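Local atomic coordinates of nucleoporin NUP170 (Chaetomium thermophilum, PDB entry 5HAX), a protein that probably serves as a scaffold nucleoporin of the inner ring of the nuclear pore complex, built from a beta-propeller followed by an alpha-helical domain. Residues 500-505 with 553-558; 492-497 with 530-535. All blocks are in the same frame, centred on the assembly; numbering follows the deposited sequence.

Interaction 1 (500-505 with 553-558); sequences NCVSAS and ENLARA
Leu-555 points its CD1 methyl into the backbone turn at Cys-501 and Val-502 and alone carries the 553-558 side of this contact. The methyl lies 3.7 Å from the backbone N of Val-502 and 3.8 Å from the carbonyl carbon of Cys-501, so it rests against the peptide link between these two residues as much as against their side chains. Two side-chain atoms also touch it, the CB of Cys-501 and the CG2 of Val-502, each 4.0 Å from CD1 of Leu-555. In Cys-501, CB rather than SG does the touching. In Val-502 the touching branch, CG2, sits beside the backbone N, while CG1 is anti to it (chi1 175°). The extended second torsion of Leu-555 (chi2 177°) carries CD1 to the far end of the chain. This is a join between the last, weakly bonded turn of helix 490-501, the first helix after the beta-propeller, with the loop after it, and the middle of helix 549-562 in the alpha-helical domain that follows. Leu-509 of helix 506-520 touches the same Leu-555, and Glu-512 of that helix touches Cys-501. Past Val-502 the chain turns through 503-505, and Ser-505 takes the N-cap position of helix 506-520, its OG making a weak hydrogen bond to the backbone N of Ala-508.

Interaction 2 (492-497 with 530-535); sequences DIFAKA and LAVACG
This is a buried apolar contact between two helices, made where helix 490-501 leaves the beta-propeller and lies against the C-terminal end of helix 522-533. It rests on three side chains, with Val-532 on one side and Phe-494 and Ala-495 on the other; the two backbones come closest at Ala-495 and Val-532, whose CA atoms are 6.3 Å apart. Both methyls of Val-532 are used. CG2 is 4.0 Å from the CB of Ala-495, and CG1 lies 4.1 Å from that same CB, so the alanine methyl meets the fork of the valine. The CG2 of Val-532 has a second neighbour, CD1 of Phe-494 at 4.0 Å, which it meets at the ring edge and in the ring plane instead of over a face. With CG anti to the backbone N (chi1 -168°), the Phe-494 ring is directed toward helix 522-533, where it also touches Thr-525, Ala-528 and Ala-529. The ring also meets helix 506-520, where Phe-494 and Phe-516 pack edge-to-face. Just beyond Val-532 the helix ends in a Schellman motif: the backbone N of Gly-535 bonds to the O of Val-532 at 2.9 Å, the N of Gln-536 bonds to the O of Ala-531, and Gly-535 has the positive phi (97°) of the C-prime position. Thr-552 and Ala-556 of helix 549-562 touch Val-532 as well, while helix 622-640 covers Leu-530, Ala-533 and Cys-534 through Phe-638; helix 490-501 follows strand 481-487 of the propeller after a short link.

Overall arrangement
Both contacts use helix 490-501, interaction 2 in its middle and interaction 1 where the helix gives way to a loop, and bring it against two helices that follow each other in the chain, 522-533 and 549-562. Their centres are about 10 Å apart, and they meet directly where the CB of Ala-556 packs 3.6 Å from the backbone N of Ala-533. Interaction 2 is the core contact, an apolar meeting of side chains only, with a ring edge included. Interaction 1 lies farther from the chain centre (about 32 Å against 22 Å, centre to centre) and is partly buried; there a single leucine methyl packs on backbone and side-chain atoms alike.

Interaction 1 (500-505 with 553-558)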
ATOM      1  N   ASN A 500      16.534 -12.264  20.091  1.00 61.94           N
ATOM      2  CA  ASN A 500      17.288 -11.711  21.210  1.00 67.66           C
ATOM      3  C   ASN A 500      17.115 -12.522  22.487  1.00 63.63           C
ATOM      4  O   ASN A 500      17.905 -12.351  23.421  1.00 77.41           O
ATOM      5  CB  ASN A 500      16.865 -10.263  21.467  1.00 63.10           C
ATOM      6  CG  ASN A 500      17.049  -9.376  20.252  1.00 66.51           C
ATOM      7  OD1 ASN A 500      17.894  -9.640  19.397  1.00 75.36           O
ATOM      8  ND2 ASN A 500      16.256  -8.313  20.171  1.00 69.89           N
ATOM      9  N   CYS A 501      16.106 -13.387  22.548  1.00 62.42           N
ATOM     10  CA  CYS A 501      15.860 -14.234  23.707  1.00 68.35           C
ATOM     11  C   CYS A 501      16.556 -15.584  23.612  1.00 73.25           C
ATOM     12  O   CYS A 501      16.454 -16.382  24.550  1.00 75.59           O
ATOM     13  CB  CYS A 501      14.353 -14.451  23.887  1.00 60.22           C
ATOM     14  SG  CYS A 501      13.427 -12.955  24.289  1.00 73.17           S
ATOM     15  N   VAL A 502      17.253 -15.859  22.505  1.00 68.62           N
ATOM     16  CA  VAL A 502      17.933 -17.144  22.344  1.00 79.04           C
ATOM     17  C   VAL A 502      18.915 -17.375  23.486  1.00 87.35           C
ATOM     18  O   VAL A 502      19.056 -18.498  23.987  1.00 87.64           O
ATOM     19  CB  VAL A 502      18.637 -17.201  20.974  1.00 78.26           C
ATOM     20  CG1 VAL A 502      19.459 -18.479  20.837  1.00 81.11           C
ATOM     21  CG2 VAL A 502      17.618 -17.094  19.849  1.00 76.02           C
ATOM     22  N   SER A 503      19.608 -16.322  23.911  1.00 90.49           N
ATOM     23  CA  SER A 503      20.585 -16.395  24.995  1.00 91.67           C
ATOM     24  C   SER A 503      20.008 -15.719  26.237  1.00 99.88           C
ATOM     25  O   SER A 503      20.416 -14.622  26.623  1.00 98.68           O
ATOM     26  CB  SER A 503      21.900 -15.737  24.563  1.00 88.04           C
ATOM     27  OG  SER A 503      22.487 -16.425  23.475  1.00 95.71           O
ATOM     28  N   ALA A 504      19.050 -16.385  26.868  1.00 97.28           N
ATOM     29  CA  ALA A 504      18.416 -15.843  28.068  1.00 95.29           C
ATOM     30  C   ALA A 504      17.639 -16.965  28.754  1.00109.01           C
ATOM     31  O   ALA A 504      17.699 -18.130  28.340  1.00101.66           O
ATOM     32  CB  ALA A 504      17.528 -14.648  27.727  1.00 95.03           C
ATOM     33  N   SER A 505      16.900 -16.602  29.799  1.00112.10           N
ATOM     34  CA  SER A 505      16.252 -17.552  30.690  1.00112.25           C
ATOM     35  C   SER A 505      14.859 -17.928  30.191  1.00107.88           C
ATOM     36  O   SER A 505      14.343 -17.382  29.214  1.00106.73           O
ATOM     37  CB  SER A 505      16.154 -16.963  32.099  1.00114.25           C
ATOM     38  OG  SER A 505      15.360 -15.787  32.103  1.00111.61           O
ATOM     39  N   GLU A 553      12.949 -20.373  15.485  1.00 55.85           N
ATOM     40  CA  GLU A 553      11.762 -21.174  15.209  1.00 55.98           C
ATOM     41  C   GLU A 553      11.461 -22.135  16.352  1.00 55.33           C
ATOM     42  O   GLU A 553      10.290 -22.424  16.625  1.00 51.03           O
ATOM     43  CB  GLU A 553      11.943 -21.936  13.897  1.00 58.20           C
ATOM     44  CG  GLU A 553      12.005 -21.034  12.668  1.00 60.88           C
ATOM     45  CD  GLU A 553      12.280 -21.802  11.387  1.00 63.26           C
ATOM     46  OE1 GLU A 553      12.289 -23.052  11.427  1.00 65.28           O
ATOM     47  OE2 GLU A 553      12.489 -21.154  10.340  1.00 62.59           O
ATOM     48  N   ASN A 554      12.496 -22.632  17.033  1.00 57.07           N
ATOM     49  CA  ASN A 554      12.275 -23.501  18.184  1.00 58.61           C
ATOM     50  C   ASN A 554      11.761 -22.707  19.378  1.00 56.47           C
ATOM     51  O   ASN A 554      10.939 -23.206  20.155  1.00 61.98           O
ATOM     52  CB  ASN A 554      13.565 -24.244  18.537  1.00 62.78           C
ATOM     53  CG  ASN A 554      13.857 -25.389  17.584  1.00 62.82           C
ATOM     54  OD1 ASN A 554      12.942 -26.021  17.054  1.00 66.75           O
ATOM     55  ND2 ASN A 554      15.136 -25.664  17.365  1.00 71.44           N
ATOM     56  N   LEU A 555      12.241 -21.472  19.547  1.00 55.36           N
ATOM     57  CA  LEU A 555      11.671 -20.595  20.564  1.00 53.60           C
ATOM     58  C   LEU A 555      10.213 -20.281  20.256  1.00 51.67           C
ATOM     59  O   LEU A 555       9.364 -20.279  21.156  1.00 52.42           O
ATOM     60  CB  LEU A 555      12.477 -19.300  20.662  1.00 61.02           C
ATOM     61  CG  LEU A 555      13.423 -19.145  21.852  1.00 66.67           C
ATOM     62  CD1 LEU A 555      14.185 -17.835  21.736  1.00 66.56           C
ATOM     63  CD2 LEU A 555      12.663 -19.201  23.167  1.00 64.56           C
ATOM     64  N   ALA A 556       9.909 -20.005  18.985  1.00 51.52           N
ATOM     65  CA  ALA A 556       8.529 -19.758  18.587  1.00 55.71           C
ATOM     66  C   ALA A 556       7.650 -20.967  18.883  1.00 49.88           C
ATOM     67  O   ALA A 556       6.516 -20.819  19.355  1.00 50.63           O
ATOM     68  CB  ALA A 556       8.475 -19.398  17.102  1.00 53.75           C
ATOM     69  N   ARG A 557       8.155 -22.174  18.608  1.00 52.61           N
ATOM     70  CA  ARG A 557       7.439 -23.386  18.999  1.00 56.34           C
ATOM     71  C   ARG A 557       7.205 -23.423  20.503  1.00 51.63           C
ATOM     72  O   ARG A 557       6.105 -23.757  20.961  1.00 51.34           O
ATOM     73  CB  ARG A 557       8.216 -24.625  18.551  1.00 61.90           C
ATOM     74  CG  ARG A 557       7.704 -25.938  19.143  1.00 59.56           C
ATOM     75  CD  ARG A 557       8.555 -27.124  18.715  1.00 71.15           C
ATOM     76  NE  ARG A 557       9.940 -27.006  19.165  1.00 78.07           N
ATOM     77  CZ  ARG A 557      10.864 -27.950  19.001  1.00 94.03           C
ATOM     78  NH1 ARG A 557      10.556 -29.092  18.398  1.00 96.15           N
ATOM     79  NH2 ARG A 557      12.099 -27.754  19.443  1.00 84.46           N
ATOM     80  N   ALA A 558       8.233 -23.094  21.289  1.00 53.87           N
ATOM     81  CA  ALA A 558       8.095 -23.124  22.742  1.00 58.29           C
ATOM     82  C   ALA A 558       7.050 -22.124  23.218  1.00 61.13           C
ATOM     83  O   ALA A 558       6.310 -22.393  24.171  1.00 60.78           O
ATOM     84  CB  ALA A 558       9.445 -22.844  23.400  1.00 59.18           C
TER

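Interaction 2 (492-497 with 530-535)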
ATOM      1  N   ASP A 492       7.630 -10.222  11.763  1.00 45.02           N
ATOM      2  CA  ASP A 492       9.006  -9.741  11.698  1.00 44.85           C
ATOM      3  C   ASP A 492       9.481  -9.260  13.063  1.00 44.26           C
ATOM      4  O   ASP A 492      10.604  -9.566  13.481  1.00 48.28           O
ATOM      5  CB  ASP A 492       9.126  -8.616  10.670  1.00 45.93           C
ATOM      6  CG  ASP A 492       8.675  -9.036   9.286  1.00 45.10           C
ATOM      7  OD1 ASP A 492       9.115 -10.104   8.810  1.00 51.26           O
ATOM      8  OD2 ASP A 492       7.875  -8.294   8.679  1.00 45.51           O
ATOM      9  N   ILE A 493       8.639  -8.501  13.769  1.00 47.98           N
ATOM     10  CA  ILE A 493       8.991  -8.026  15.104  1.00 46.90           C
ATOM     11  C   ILE A 493       9.100  -9.199  16.070  1.00 46.49           C
ATOM     12  O   ILE A 493      10.048  -9.295  16.859  1.00 44.49           O
ATOM     13  CB  ILE A 493       7.954  -6.998  15.592  1.00 48.36           C
ATOM     14  CG1 ILE A 493       7.960  -5.762  14.687  1.00 49.15           C
ATOM     15  CG2 ILE A 493       8.219  -6.608  17.047  1.00 52.05           C
ATOM     16  CD1 ILE A 493       6.775  -4.843  14.906  1.00 53.66           C
ATOM     17  N   PHE A 494       8.120 -10.103  16.030  1.00 42.58           N
ATOM     18  CA  PHE A 494       8.120 -11.239  16.943  1.00 49.55           C
ATOM     19  C   PHE A 494       9.355 -12.108  16.739  1.00 46.52           C
ATOM     20  O   PHE A 494      10.004 -12.515  17.711  1.00 46.78           O
ATOM     21  CB  PHE A 494       6.844 -12.056  16.749  1.00 44.95           C
ATOM     22  CG  PHE A 494       6.605 -13.069  17.828  1.00 51.06           C
ATOM     23  CD1 PHE A 494       6.870 -14.411  17.610  1.00 46.61           C
ATOM     24  CD2 PHE A 494       6.119 -12.679  19.063  1.00 53.42           C
ATOM     25  CE1 PHE A 494       6.651 -15.344  18.604  1.00 51.13           C
ATOM     26  CE2 PHE A 494       5.897 -13.607  20.060  1.00 57.67           C
ATOM     27  CZ  PHE A 494       6.164 -14.941  19.830  1.00 53.67           C
ATOM     28  N   ALA A 495       9.705 -12.390  15.482  1.00 49.50           N
ATOM     29  CA  ALA A 495      10.887 -13.198  15.204  1.00 50.64           C
ATOM     30  C   ALA A 495      12.157 -12.501  15.677  1.00 51.93           C
ATOM     31  O   ALA A 495      13.033 -13.133  16.281  1.00 48.55           O
ATOM     32  CB  ALA A 495      10.970 -13.497  13.708  1.00 42.12           C
ATOM     33  N   LYS A 496      12.276 -11.199  15.410  1.00 49.43           N
ATOM     34  CA  LYS A 496      13.456 -10.456  15.838  1.00 50.47           C
ATOM     35  C   LYS A 496      13.568 -10.437  17.357  1.00 49.20           C
ATOM     36  O   LYS A 496      14.651 -10.661  17.911  1.00 52.64           O
ATOM     37  CB  LYS A 496      13.396  -9.034  15.281  1.00 55.41           C
ATOM     38  CG  LYS A 496      14.634  -8.182  15.537  1.00 57.65           C
ATOM     39  CD  LYS A 496      15.672  -8.335  14.436  1.00 71.48           C
ATOM     40  CE  LYS A 496      16.654  -7.172  14.445  1.00 89.12           C
ATOM     41  NZ  LYS A 496      17.627  -7.244  13.321  1.00 99.47           N
ATOM     42  N   ALA A 497      12.456 -10.176  18.049  1.00 50.98           N
ATOM     43  CA  ALA A 497      12.468 -10.151  19.509  1.00 46.77           C
ATOM     44  C   ALA A 497      12.884 -11.502  20.077  1.00 57.77           C
ATOM     45  O   ALA A 497      13.716 -11.576  20.989  1.00 51.52           O
ATOM     46  CB  ALA A 497      11.091  -9.747  20.033  1.00 49.65           C
ATOM     47  N   LEU A 530       3.137 -19.203  15.999  1.00 46.88           N
ATOM     48  CA  LEU A 530       2.879 -20.299  15.072  1.00 46.42           C
ATOM     49  C   LEU A 530       3.465 -19.997  13.699  1.00 49.94           C
ATOM     50  O   LEU A 530       4.120 -20.850  13.088  1.00 39.97           O
ATOM     51  CB  LEU A 530       1.374 -20.551  14.974  1.00 42.20           C
ATOM     52  CG  LEU A 530       0.923 -21.588  13.941  1.00 44.38           C
ATOM     53  CD1 LEU A 530       1.536 -22.947  14.246  1.00 47.92           C
ATOM     54  CD2 LEU A 530      -0.593 -21.669  13.906  1.00 41.15           C
ATOM     55  N   ALA A 531       3.252 -18.774  13.205  1.00 47.53           N
ATOM     56  CA  ALA A 531       3.771 -18.399  11.893  1.00 42.90           C
ATOM     57  C   ALA A 531       5.293 -18.465  11.863  1.00 49.60           C
ATOM     58  O   ALA A 531       5.881 -19.055  10.950  1.00 46.24           O
ATOM     59  CB  ALA A 531       3.284 -16.999  11.522  1.00 48.05           C
ATOM     60  N   VAL A 532       5.950 -17.859  12.857  1.00 45.38           N
ATOM     61  CA  VAL A 532       7.409 -17.915  12.925  1.00 44.11           C
ATOM     62  C   VAL A 532       7.877 -19.361  13.022  1.00 51.69           C
ATOM     63  O   VAL A 532       8.839 -19.762  12.355  1.00 51.55           O
ATOM     64  CB  VAL A 532       7.926 -17.078  14.111  1.00 48.02           C
ATOM     65  CG1 VAL A 532       9.432 -17.268  14.295  1.00 46.11           C
ATOM     66  CG2 VAL A 532       7.599 -15.605  13.908  1.00 48.61           C
ATOM     67  N   ALA A 533       7.209 -20.164  13.853  1.00 47.11           N
ATOM     68  CA  ALA A 533       7.565 -21.575  13.967  1.00 53.65           C
ATOM     69  C   ALA A 533       7.482 -22.286  12.624  1.00 55.86           C
ATOM     70  O   ALA A 533       8.246 -23.225  12.372  1.00 58.02           O
ATOM     71  CB  ALA A 533       6.657 -22.263  14.985  1.00 47.41           C
ATOM     72  N   CYS A 534       6.576 -21.852  11.751  1.00 55.67           N
ATOM     73  CA  CYS A 534       6.411 -22.440  10.430  1.00 56.76           C
ATOM     74  C   CYS A 534       7.328 -21.814   9.385  1.00 54.10           C
ATOM     75  O   CYS A 534       7.195 -22.124   8.198  1.00 57.62           O
ATOM     76  CB  CYS A 534       4.950 -22.319   9.983  1.00 51.86           C
ATOM     77  SG  CYS A 534       3.807 -23.338  10.939  1.00 48.40           S
ATOM     78  N   GLY A 535       8.249 -20.942   9.795  1.00 57.15           N
ATOM     79  CA  GLY A 535       9.222 -20.363   8.892  1.00 64.02           C
ATOM     80  C   GLY A 535       8.877 -18.992   8.356  1.00 70.52           C
ATOM     81  O   GLY A 535       9.644 -18.455   7.549  1.00 65.49           O
TER